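Local atomic coordinates of choline binding protein PCPA (Streptococcus pneumoniae, PDB entry 4CP6), a protein that probably attaches to the choline of the pneumococcal cell wall and carries a leucine-rich repeat domain of the BspA type, studied as a vaccine antigen. Residues L364-V378 against T388-L402. Numbering follows the deposited sequence.
Sequences LKEIHIKNKSTEFSV and TVKFYVTSEHIKDVL
H368 and Y392, paired on neighbouring parallel strands, lay their rings almost parallel, planes 9° apart, but slid so far that they barely overlap: H368 CE1 sits 3.4 Å from Y392 CD1, over the rim of the phenol face. In each residue CG is anti to the carbonyl carbon (chi1 -60°), and on paired parallel strands this same torsion sends both rings the same way. E366 joins them on this face: its CB meets the edge of the Y392 ring, its OE1 accepts a weak bond from H368 NE2, and a water links OE1 to Y392 OH. Strands 366-369 and 390-393 are joined by four backbone hydrogen bonds, from K390 N to K365 O, I367 N to K390 O, Y392 N to I367 O and I369 N to Y392 O. On the other face I367 and F391 lie side by side, I367 CD1 3.7 Å from F391 CE2, while V389 CG1 packs on I367 CG1. Past the strands, T394 OG1 donates to N371 O at 2.8 Å, and a water ties N371 O and I369 O to T394 N. The Asx turn of N371 and the ST turn of S373 shape the loop that follows. S395 OG N-caps helix 396-405 by accepting from I398 N. From this helix I398 CG1 comes within 3.7 Å of F376 CB, its CG2 makes an off-centre CH-pi contact with the F376 ring, and V401 CG1 packs 3.8 Å from V378 CG2. Helix 396-405 thereby packs against F376 and short strand 377-378, which pairs in parallel with 351-352, toward the C-terminal end of the leucine-rich repeat region. Strand 342-345 flanks 366-369 in the parallel sheet, and strand 412-414, touched by Y392, V393 and L402, follows 390-393 as its outermost member.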
ATOM      1  N   LEU A 364      -4.485 -30.035   2.094  1.00 12.97           N
ATOM      2  CA  LEU A 364      -5.795 -30.083   1.493  1.00 12.66           C
ATOM      3  C   LEU A 364      -6.259 -31.490   1.307  1.00 14.05           C
ATOM      4  O   LEU A 364      -5.680 -32.226   0.500  1.00 14.92           O
ATOM      5  CB  LEU A 364      -5.865 -29.252   0.184  1.00 12.24           C
ATOM      6  CG  LEU A 364      -7.248 -29.066  -0.436  1.00 13.21           C
ATOM      7  CD1 LEU A 364      -8.263 -28.464   0.552  1.00 12.76           C
ATOM      8  CD2 LEU A 364      -7.156 -28.214  -1.704  1.00 13.59           C
ATOM      9  N   LYS A 365      -7.313 -31.851   2.017  1.00 13.31           N
ATOM     10  CA  LYS A 365      -7.862 -33.200   1.962  1.00 12.55           C
ATOM     11  C   LYS A 365      -9.070 -33.293   1.071  1.00 13.06           C
ATOM     12  O   LYS A 365      -9.282 -34.308   0.402  1.00 12.96           O
ATOM     13  CB  LYS A 365      -8.250 -33.572   3.418  1.00 14.93           C
ATOM     14  CG  LYS A 365      -9.150 -34.757   3.640  1.00 30.74           C
ATOM     15  CD  LYS A 365      -9.282 -35.012   5.149  1.00 42.82           C
ATOM     16  CE  LYS A 365     -10.582 -34.499   5.726  1.00 62.47           C
ATOM     17  NZ  LYS A 365     -10.940 -35.199   6.991  1.00 76.71           N
ATOM     18  N   GLU A 366      -9.894 -32.230   1.053  1.00 12.57           N
ATOM     19  CA  GLU A 366     -11.174 -32.350   0.379  1.00 12.47           C
ATOM     20  C   GLU A 366     -11.716 -31.039  -0.168  1.00 12.88           C
ATOM     21  O   GLU A 366     -11.486 -29.991   0.435  1.00 12.08           O
ATOM     22  CB  GLU A 366     -12.223 -32.935   1.369  1.00 14.99           C
ATOM     23  CG  GLU A 366     -12.346 -32.159   2.668  1.00 23.70           C
ATOM     24  CD  GLU A 366     -13.244 -32.735   3.750  1.00 50.91           C
ATOM     25  OE1 GLU A 366     -13.918 -33.759   3.496  1.00 30.34           O
ATOM     26  OE2 GLU A 366     -13.312 -32.122   4.840  1.00 63.86           O
ATOM     27  N   ILE A 367     -12.425 -31.125  -1.295  1.00 10.94           N
ATOM     28  CA  ILE A 367     -13.142 -30.018  -1.931  1.00 10.32           C
ATOM     29  C   ILE A 367     -14.576 -30.483  -2.117  1.00 13.27           C
ATOM     30  O   ILE A 367     -14.823 -31.507  -2.778  1.00 12.55           O
ATOM     31  CB  ILE A 367     -12.498 -29.583  -3.270  1.00 11.61           C
ATOM     32  CG1 ILE A 367     -11.056 -29.079  -3.083  1.00 10.70           C
ATOM     33  CG2 ILE A 367     -13.358 -28.515  -3.953  1.00 10.26           C
ATOM     34  CD1 ILE A 367     -10.287 -28.883  -4.402  1.00 12.09           C
ATOM     35  N   HIS A 368     -15.527 -29.729  -1.551  1.00 12.18           N
ATOM     36  CA  HIS A 368     -16.949 -30.033  -1.668  1.00 12.53           C
ATOM     37  C   HIS A 368     -17.583 -29.040  -2.624  1.00 13.80           C
ATOM     38  O   HIS A 368     -17.585 -27.827  -2.328  1.00 13.57           O
ATOM     39  CB  HIS A 368     -17.634 -29.980  -0.297  1.00 13.38           C
ATOM     40  CG  HIS A 368     -17.080 -30.952   0.693  1.00 15.89           C
ATOM     41  ND1 HIS A 368     -17.743 -32.137   0.971  1.00 17.51           N
ATOM     42  CD2 HIS A 368     -15.979 -30.871   1.472  1.00 18.62           C
ATOM     43  CE1 HIS A 368     -16.999 -32.764   1.865  1.00 17.11           C
ATOM     44  NE2 HIS A 368     -15.925 -32.045   2.205  1.00 18.48           N
ATOM     45  N   ILE A 369     -18.117 -29.508  -3.751  1.00 13.02           N
ATOM     46  CA  ILE A 369     -18.768 -28.676  -4.755  1.00 12.25           C
ATOM     47  C   ILE A 369     -20.256 -28.852  -4.552  1.00 15.28           C
ATOM     48  O   ILE A 369     -20.778 -29.945  -4.794  1.00 15.02           O
ATOM     49  CB  ILE A 369     -18.322 -29.042  -6.173  1.00 13.95           C
ATOM     50  CG1 ILE A 369     -16.761 -28.975  -6.270  1.00 13.64           C
ATOM     51  CG2 ILE A 369     -19.037 -28.161  -7.212  1.00 14.30           C
ATOM     52  CD1 ILE A 369     -16.169 -29.109  -7.684  1.00 16.42           C
ATOM     53  N   LYS A 370     -20.952 -27.795  -4.110  1.00 13.69           N
ATOM     54  CA  LYS A 370     -22.381 -27.934  -3.791  1.00 12.76           C
ATOM     55  C   LYS A 370     -23.327 -27.708  -4.946  1.00 15.42           C
ATOM     56  O   LYS A 370     -24.501 -28.075  -4.830  1.00 15.88           O
ATOM     57  CB  LYS A 370     -22.726 -26.986  -2.631  1.00 16.52           C
ATOM     58  CG  LYS A 370     -22.010 -27.339  -1.337  1.00 18.65           C
ATOM     59  CD  LYS A 370     -22.422 -26.442  -0.183  1.00 28.31           C
ATOM     60  CE  LYS A 370     -23.695 -26.837   0.517  1.00 45.04           C
ATOM     61  NZ  LYS A 370     -24.171 -25.738   1.404  1.00 47.11           N
ATOM     62  N   ASN A 371     -22.866 -27.134  -6.049  1.00 13.44           N
ATOM     63  CA  ASN A 371     -23.707 -26.818  -7.198  1.00 14.10           C
ATOM     64  C   ASN A 371     -24.301 -28.058  -7.870  1.00 20.25           C
ATOM     65  O   ASN A 371     -23.696 -29.139  -7.811  1.00 18.25           O
ATOM     66  CB  ASN A 371     -22.957 -25.951  -8.187  1.00 16.12           C
ATOM     67  CG  ASN A 371     -23.798 -25.524  -9.375  1.00 23.46           C
ATOM     68  OD1 ASN A 371     -23.667 -26.062 -10.481  1.00 18.37           O
ATOM     69  ND2 ASN A 371     -24.738 -24.591  -9.160  1.00 18.44           N
ATOM     70  N   LYS A 372     -25.491 -27.891  -8.498  1.00 18.88           N
ATOM     71  CA  LYS A 372     -26.233 -28.986  -9.171  1.00 20.39           C
ATOM     72  C   LYS A 372     -26.600 -28.660 -10.625  1.00 26.12           C
ATOM     73  O   LYS A 372     -27.479 -29.327 -11.190  1.00 28.04           O
ATOM     74  CB  LYS A 372     -27.523 -29.283  -8.389  1.00 22.55           C
ATOM     75  CG  LYS A 372     -27.328 -29.741  -6.966  1.00 25.02           C
ATOM     76  CD  LYS A 372     -28.669 -29.829  -6.257  1.00 30.89           C
ATOM     77  CE  LYS A 372     -28.518 -30.466  -4.899  1.00 44.97           C
ATOM     78  NZ  LYS A 372     -29.838 -30.703  -4.259  1.00 55.96           N
ATOM     79  N   SER A 373     -25.941 -27.657 -11.246  1.00 22.62           N
ATOM     80  CA  SER A 373     -26.227 -27.266 -12.624  1.00 22.63           C
ATOM     81  C   SER A 373     -25.829 -28.325 -13.650  1.00 27.25           C
ATOM     82  O   SER A 373     -24.761 -28.938 -13.551  1.00 25.58           O
ATOM     83  CB  SER A 373     -25.549 -25.942 -12.966  1.00 26.45           C
ATOM     84  OG  SER A 373     -25.654 -25.659 -14.354  1.00 34.57           O
ATOM     85  N   THR A 374     -26.676 -28.489 -14.685  1.00 25.22           N
ATOM     86  CA  THR A 374     -26.376 -29.396 -15.795  1.00 25.39           C
ATOM     87  C   THR A 374     -25.311 -28.748 -16.707  1.00 29.08           C
ATOM     88  O   THR A 374     -24.708 -29.436 -17.534  1.00 29.53           O
ATOM     89  CB  THR A 374     -27.666 -29.733 -16.587  1.00 33.23           C
ATOM     90  OG1 THR A 374     -28.294 -28.516 -17.007  1.00 28.88           O
ATOM     91  CG2 THR A 374     -28.653 -30.577 -15.775  1.00 34.89           C
ATOM     92  N   GLU A 375     -25.065 -27.425 -16.524  1.00 25.27           N
ATOM     93  CA  GLU A 375     -24.117 -26.616 -17.301  1.00 24.00           C
ATOM     94  C   GLU A 375     -22.815 -26.300 -16.537  1.00 24.75           C
ATOM     95  O   GLU A 375     -22.034 -25.458 -16.997  1.00 24.62           O
ATOM     96  CB  GLU A 375     -24.777 -25.278 -17.730  1.00 25.80           C
ATOM     97  CG  GLU A 375     -26.212 -25.356 -18.243  1.00 43.59           C
ATOM     98  CD  GLU A 375     -26.442 -26.197 -19.485  1.00 69.82           C
ATOM     99  OE1 GLU A 375     -25.900 -25.840 -20.556  1.00 74.27           O
ATOM    100  OE2 GLU A 375     -27.187 -27.199 -19.391  1.00 58.91           O
ATOM    101  N   PHE A 376     -22.571 -26.968 -15.386  1.00 19.77           N
ATOM    102  CA  PHE A 376     -21.387 -26.734 -14.534  1.00 17.30           C
ATOM    103  C   PHE A 376     -20.115 -26.735 -15.365  1.00 18.84           C
ATOM    104  O   PHE A 376     -19.898 -27.671 -16.125  1.00 18.95           O
ATOM    105  CB  PHE A 376     -21.295 -27.835 -13.463  1.00 17.84           C
ATOM    106  CG  PHE A 376     -20.235 -27.562 -12.420  1.00 17.81           C
ATOM    107  CD1 PHE A 376     -20.481 -26.689 -11.371  1.00 18.90           C
ATOM    108  CD2 PHE A 376     -18.985 -28.153 -12.507  1.00 18.04           C
ATOM    109  CE1 PHE A 376     -19.498 -26.406 -10.429  1.00 19.76           C
ATOM    110  CE2 PHE A 376     -18.010 -27.879 -11.549  1.00 19.01           C
ATOM    111  CZ  PHE A 376     -18.266 -26.991 -10.538  1.00 17.41           C
ATOM    112  N   SER A 377     -19.249 -25.722 -15.190  1.00 15.47           N
ATOM    113  CA  SER A 377     -18.029 -25.664 -15.967  1.00 15.92           C
ATOM    114  C   SER A 377     -16.763 -25.427 -15.144  1.00 16.73           C
ATOM    115  O   SER A 377     -16.762 -24.701 -14.136  1.00 15.60           O
ATOM    116  CB  SER A 377     -18.161 -24.625 -17.076  1.00 22.41           C
ATOM    117  OG  SER A 377     -18.219 -23.315 -16.548  1.00 30.83           O
ATOM    118  N   VAL A 378     -15.669 -26.021 -15.629  1.00 14.88           N
ATOM    119  CA  VAL A 378     -14.324 -25.993 -15.045  1.00 14.24           C
ATOM    120  C   VAL A 378     -13.382 -25.822 -16.238  1.00 16.72           C
ATOM    121  O   VAL A 378     -13.634 -26.406 -17.306  1.00 17.79           O
ATOM    122  CB  VAL A 378     -14.042 -27.360 -14.339  1.00 19.09           C
ATOM    123  CG1 VAL A 378     -12.620 -27.455 -13.798  1.00 19.80           C
ATOM    124  CG2 VAL A 378     -15.051 -27.615 -13.215  1.00 18.83           C
ATOM    125  N   THR A 388      -3.921 -36.125  -4.389  1.00 12.06           N
ATOM    126  CA  THR A 388      -4.540 -36.737  -3.203  1.00 12.30           C
ATOM    127  C   THR A 388      -5.805 -36.020  -2.730  1.00 14.34           C
ATOM    128  O   THR A 388      -6.540 -36.556  -1.896  1.00 15.44           O
ATOM    129  CB  THR A 388      -3.534 -36.782  -2.080  1.00 14.77           C
ATOM    130  OG1 THR A 388      -2.964 -35.483  -1.938  1.00 14.62           O
ATOM    131  CG2 THR A 388      -2.453 -37.821  -2.330  1.00 15.80           C
ATOM    132  N   VAL A 389      -6.065 -34.802  -3.221  1.00 12.56           N
ATOM    133  CA  VAL A 389      -7.267 -34.096  -2.798  1.00 11.68           C
ATOM    134  C   VAL A 389      -8.488 -34.872  -3.299  1.00 13.18           C
ATOM    135  O   VAL A 389      -8.523 -35.283  -4.460  1.00 13.28           O
ATOM    136  CB  VAL A 389      -7.286 -32.642  -3.346  1.00 13.25           C
ATOM    137  CG1 VAL A 389      -8.577 -31.920  -2.934  1.00 11.75           C
ATOM    138  CG2 VAL A 389      -6.070 -31.850  -2.860  1.00 13.17           C
ATOM    139  N   LYS A 390      -9.492 -35.043  -2.434  1.00 11.61           N
ATOM    140  CA  LYS A 390     -10.725 -35.717  -2.784  1.00 12.17           C
ATOM    141  C   LYS A 390     -11.792 -34.703  -3.133  1.00 12.99           C
ATOM    142  O   LYS A 390     -11.930 -33.688  -2.421  1.00 12.78           O
ATOM    143  CB  LYS A 390     -11.251 -36.551  -1.611  1.00 12.46           C
ATOM    144  CG  LYS A 390     -10.225 -37.308  -0.824  1.00 33.52           C
ATOM    145  CD  LYS A 390     -10.815 -37.727   0.488  1.00 51.09           C
ATOM    146  CE  LYS A 390      -9.725 -37.778   1.500  1.00 67.29           C
ATOM    147  NZ  LYS A 390      -8.975 -39.059   1.482  1.00 80.64           N
ATOM    148  N   PHE A 391     -12.574 -34.982  -4.167  1.00 12.03           N
ATOM    149  CA  PHE A 391     -13.715 -34.138  -4.490  1.00 11.72           C
ATOM    150  C   PHE A 391     -14.995 -34.811  -4.097  1.00 14.43           C
ATOM    151  O   PHE A 391     -15.150 -36.031  -4.314  1.00 14.43           O
ATOM    152  CB  PHE A 391     -13.788 -33.831  -5.981  1.00 12.54           C
ATOM    153  CG  PHE A 391     -12.808 -32.794  -6.481  1.00 12.14           C
ATOM    154  CD1 PHE A 391     -11.533 -33.163  -6.897  1.00 13.19           C
ATOM    155  CD2 PHE A 391     -13.182 -31.460  -6.593  1.00 11.79           C
ATOM    156  CE1 PHE A 391     -10.640 -32.208  -7.396  1.00 12.88           C
ATOM    157  CE2 PHE A 391     -12.284 -30.501  -7.084  1.00 12.91           C
ATOM    158  CZ  PHE A 391     -11.019 -30.880  -7.478  1.00 11.77           C
ATOM    159  N   TYR A 392     -15.973 -34.016  -3.644  1.00 13.20           N
ATOM    160  CA  TYR A 392     -17.320 -34.471  -3.289  1.00 13.22           C
ATOM    161  C   TYR A 392     -18.244 -33.641  -4.176  1.00 15.07           C
ATOM    162  O   TYR A 392     -18.232 -32.390  -4.105  1.00 15.36           O
ATOM    163  CB  TYR A 392     -17.608 -34.301  -1.783  1.00 14.34           C
ATOM    164  CG  TYR A 392     -16.672 -35.071  -0.870  1.00 16.25           C
ATOM    165  CD1 TYR A 392     -15.414 -34.579  -0.552  1.00 18.28           C
ATOM    166  CD2 TYR A 392     -17.039 -36.317  -0.344  1.00 19.68           C
ATOM    167  CE1 TYR A 392     -14.535 -35.300   0.265  1.00 18.87           C
ATOM    168  CE2 TYR A 392     -16.173 -37.038   0.485  1.00 17.09           C
ATOM    169  CZ  TYR A 392     -14.918 -36.526   0.784  1.00 27.15           C
ATOM    170  OH  TYR A 392     -14.042 -37.215   1.611  1.00 28.40           O
ATOM    171  N   VAL A 393     -19.010 -34.298  -5.053  1.00 13.28           N
ATOM    172  CA  VAL A 393     -19.857 -33.606  -6.030  1.00 12.70           C
ATOM    173  C   VAL A 393     -21.298 -34.138  -5.974  1.00 16.59           C
ATOM    174  O   VAL A 393     -21.538 -35.177  -5.356  1.00 15.26           O
ATOM    175  CB  VAL A 393     -19.288 -33.668  -7.469  1.00 15.24           C
ATOM    176  CG1 VAL A 393     -17.873 -33.077  -7.526  1.00 14.70           C
ATOM    177  CG2 VAL A 393     -19.283 -35.099  -8.013  1.00 15.00           C
ATOM    178  N   THR A 394     -22.236 -33.440  -6.632  1.00 14.77           N
ATOM    179  CA  THR A 394     -23.652 -33.802  -6.539  1.00 14.63           C
ATOM    180  C   THR A 394     -24.126 -34.702  -7.650  1.00 18.98           C
ATOM    181  O   THR A 394     -25.213 -35.266  -7.520  1.00 18.67           O
ATOM    182  CB  THR A 394     -24.526 -32.524  -6.494  1.00 15.76           C
ATOM    183  OG1 THR A 394     -24.369 -31.831  -7.726  1.00 16.75           O
ATOM    184  CG2 THR A 394     -24.199 -31.632  -5.301  1.00 15.48           C
ATOM    185  N   SER A 395     -23.384 -34.816  -8.769  1.00 15.88           N
ATOM    186  CA  SER A 395     -23.858 -35.649  -9.879  1.00 16.28           C
ATOM    187  C   SER A 395     -22.740 -36.307 -10.646  1.00 18.56           C
ATOM    188  O   SER A 395     -21.604 -35.828 -10.631  1.00 16.40           O
ATOM    189  CB  SER A 395     -24.663 -34.801 -10.856  1.00 17.97           C
ATOM    190  OG  SER A 395     -23.839 -33.900 -11.589  1.00 22.59           O
ATOM    191  N   GLU A 396     -23.084 -37.346 -11.413  1.00 18.09           N
ATOM    192  CA  GLU A 396     -22.143 -38.004 -12.308  1.00 17.92           C
ATOM    193  C   GLU A 396     -21.687 -37.026 -13.400  1.00 19.34           C
ATOM    194  O   GLU A 396     -20.523 -37.089 -13.781  1.00 16.52           O
ATOM    195  CB  GLU A 396     -22.772 -39.271 -12.931  1.00 19.46           C
ATOM    196  CG  GLU A 396     -22.847 -40.446 -11.960  1.00 25.88           C
ATOM    197  CD  GLU A 396     -21.541 -41.011 -11.422  1.00 34.67           C
ATOM    198  OE1 GLU A 396     -20.506 -40.935 -12.122  1.00 31.13           O
ATOM    199  OE2 GLU A 396     -21.566 -41.585 -10.311  1.00 37.11           O
ATOM    200  N   HIS A 397     -22.562 -36.091 -13.877  1.00 16.52           N
ATOM    201  CA  HIS A 397     -22.163 -35.112 -14.897  1.00 16.96           C
ATOM    202  C   HIS A 397     -21.056 -34.205 -14.350  1.00 17.25           C
ATOM    203  O   HIS A 397     -20.055 -33.991 -15.035  1.00 17.45           O
ATOM    204  CB  HIS A 397     -23.331 -34.263 -15.409  1.00 18.19           C
ATOM    205  CG  HIS A 397     -22.906 -33.197 -16.377  1.00 20.80           C
ATOM    206  ND1 HIS A 397     -22.266 -33.516 -17.565  1.00 22.63           N
ATOM    207  CD2 HIS A 397     -22.969 -31.846 -16.267  1.00 22.35           C
ATOM    208  CE1 HIS A 397     -22.012 -32.363 -18.163  1.00 21.82           C
ATOM    209  NE2 HIS A 397     -22.424 -31.329 -17.422  1.00 22.52           N
ATOM    210  N   ILE A 398     -21.209 -33.703 -13.115  1.00 15.07           N
ATOM    211  CA  ILE A 398     -20.148 -32.849 -12.560  1.00 14.44           C
ATOM    212  C   ILE A 398     -18.831 -33.646 -12.390  1.00 15.91           C
ATOM    213  O   ILE A 398     -17.762 -33.123 -12.704  1.00 14.31           O
ATOM    214  CB  ILE A 398     -20.646 -32.137 -11.309  1.00 16.22           C
ATOM    215  CG1 ILE A 398     -21.679 -31.084 -11.763  1.00 16.20           C
ATOM    216  CG2 ILE A 398     -19.471 -31.469 -10.531  1.00 16.43           C
ATOM    217  CD1 ILE A 398     -22.549 -30.472 -10.634  1.00 20.54           C
ATOM    218  N   LYS A 399     -18.908 -34.946 -12.016  1.00 13.58           N
ATOM    219  CA  LYS A 399     -17.725 -35.798 -11.960  1.00 12.95           C
ATOM    220  C   LYS A 399     -17.106 -35.882 -13.367  1.00 15.69           C
ATOM    221  O   LYS A 399     -15.883 -35.806 -13.496  1.00 14.90           O
ATOM    222  CB  LYS A 399     -18.116 -37.205 -11.420  1.00 14.28           C
ATOM    223  CG  LYS A 399     -16.989 -38.225 -11.488  1.00 15.04           C
ATOM    224  CD  LYS A 399     -17.282 -39.437 -10.610  1.00 17.47           C
ATOM    225  CE  LYS A 399     -16.162 -40.447 -10.652  1.00 17.66           C
ATOM    226  NZ  LYS A 399     -16.330 -41.427  -9.547  1.00 22.33           N
ATOM    227  N   ASP A 400     -17.939 -36.041 -14.419  1.00 13.59           N
ATOM    228  CA  ASP A 400     -17.425 -36.119 -15.797  1.00 13.41           C
ATOM    229  C   ASP A 400     -16.712 -34.838 -16.185  1.00 13.96           C
ATOM    230  O   ASP A 400     -15.664 -34.865 -16.836  1.00 13.32           O
ATOM    231  CB  ASP A 400     -18.555 -36.390 -16.811  1.00 15.38           C
ATOM    232  CG  ASP A 400     -19.239 -37.735 -16.668  1.00 20.14           C
ATOM    233  OD1 ASP A 400     -18.642 -38.647 -16.055  1.00 19.18           O
ATOM    234  OD2 ASP A 400     -20.361 -37.877 -17.194  1.00 22.32           O
ATOM    235  N   VAL A 401     -17.294 -33.693 -15.804  1.00 13.71           N
ATOM    236  CA  VAL A 401     -16.661 -32.402 -16.102  1.00 13.11           C
ATOM    237  C   VAL A 401     -15.296 -32.314 -15.385  1.00 14.83           C
ATOM    238  O   VAL A 401     -14.271 -31.949 -16.005  1.00 14.27           O
ATOM    239  CB  VAL A 401     -17.601 -31.240 -15.704  1.00 16.24           C
ATOM    240  CG1 VAL A 401     -16.842 -29.914 -15.715  1.00 16.57           C
ATOM    241  CG2 VAL A 401     -18.818 -31.192 -16.633  1.00 16.64           C
ATOM    242  N   LEU A 402     -15.247 -32.679 -14.110  1.00 13.76           N
ATOM    243  CA  LEU A 402     -13.953 -32.673 -13.403  1.00 13.54           C
ATOM    244  C   LEU A 402     -12.940 -33.621 -14.025  1.00 16.55           C
ATOM    245  O   LEU A 402     -11.809 -33.210 -14.279  1.00 15.03           O
ATOM    246  CB  LEU A 402     -14.113 -33.034 -11.935  1.00 13.41           C
ATOM    247  CG  LEU A 402     -14.677 -31.969 -11.032  1.00 16.66           C
ATOM    248  CD1 LEU A 402     -14.901 -32.535  -9.647  1.00 17.06           C
ATOM    249  CD2 LEU A 402     -13.716 -30.733 -10.936  1.00 16.42           C
TER
HETATM  250  O   HOH W   1      -4.429 -34.424   0.090  1.00 21.89           O
HETATM  251  O   HOH W   2     -12.293 -35.902   3.250  1.00 46.65           O
HETATM  252  O   HOH W   3     -21.270 -30.789  -7.388  1.00 14.86           O
HETATM  253  O   HOH W   4     -25.050 -31.825 -12.870  1.00 29.54           O
HETATM  254  O   HOH W   5     -21.322 -28.879 -18.084  1.00 24.35           O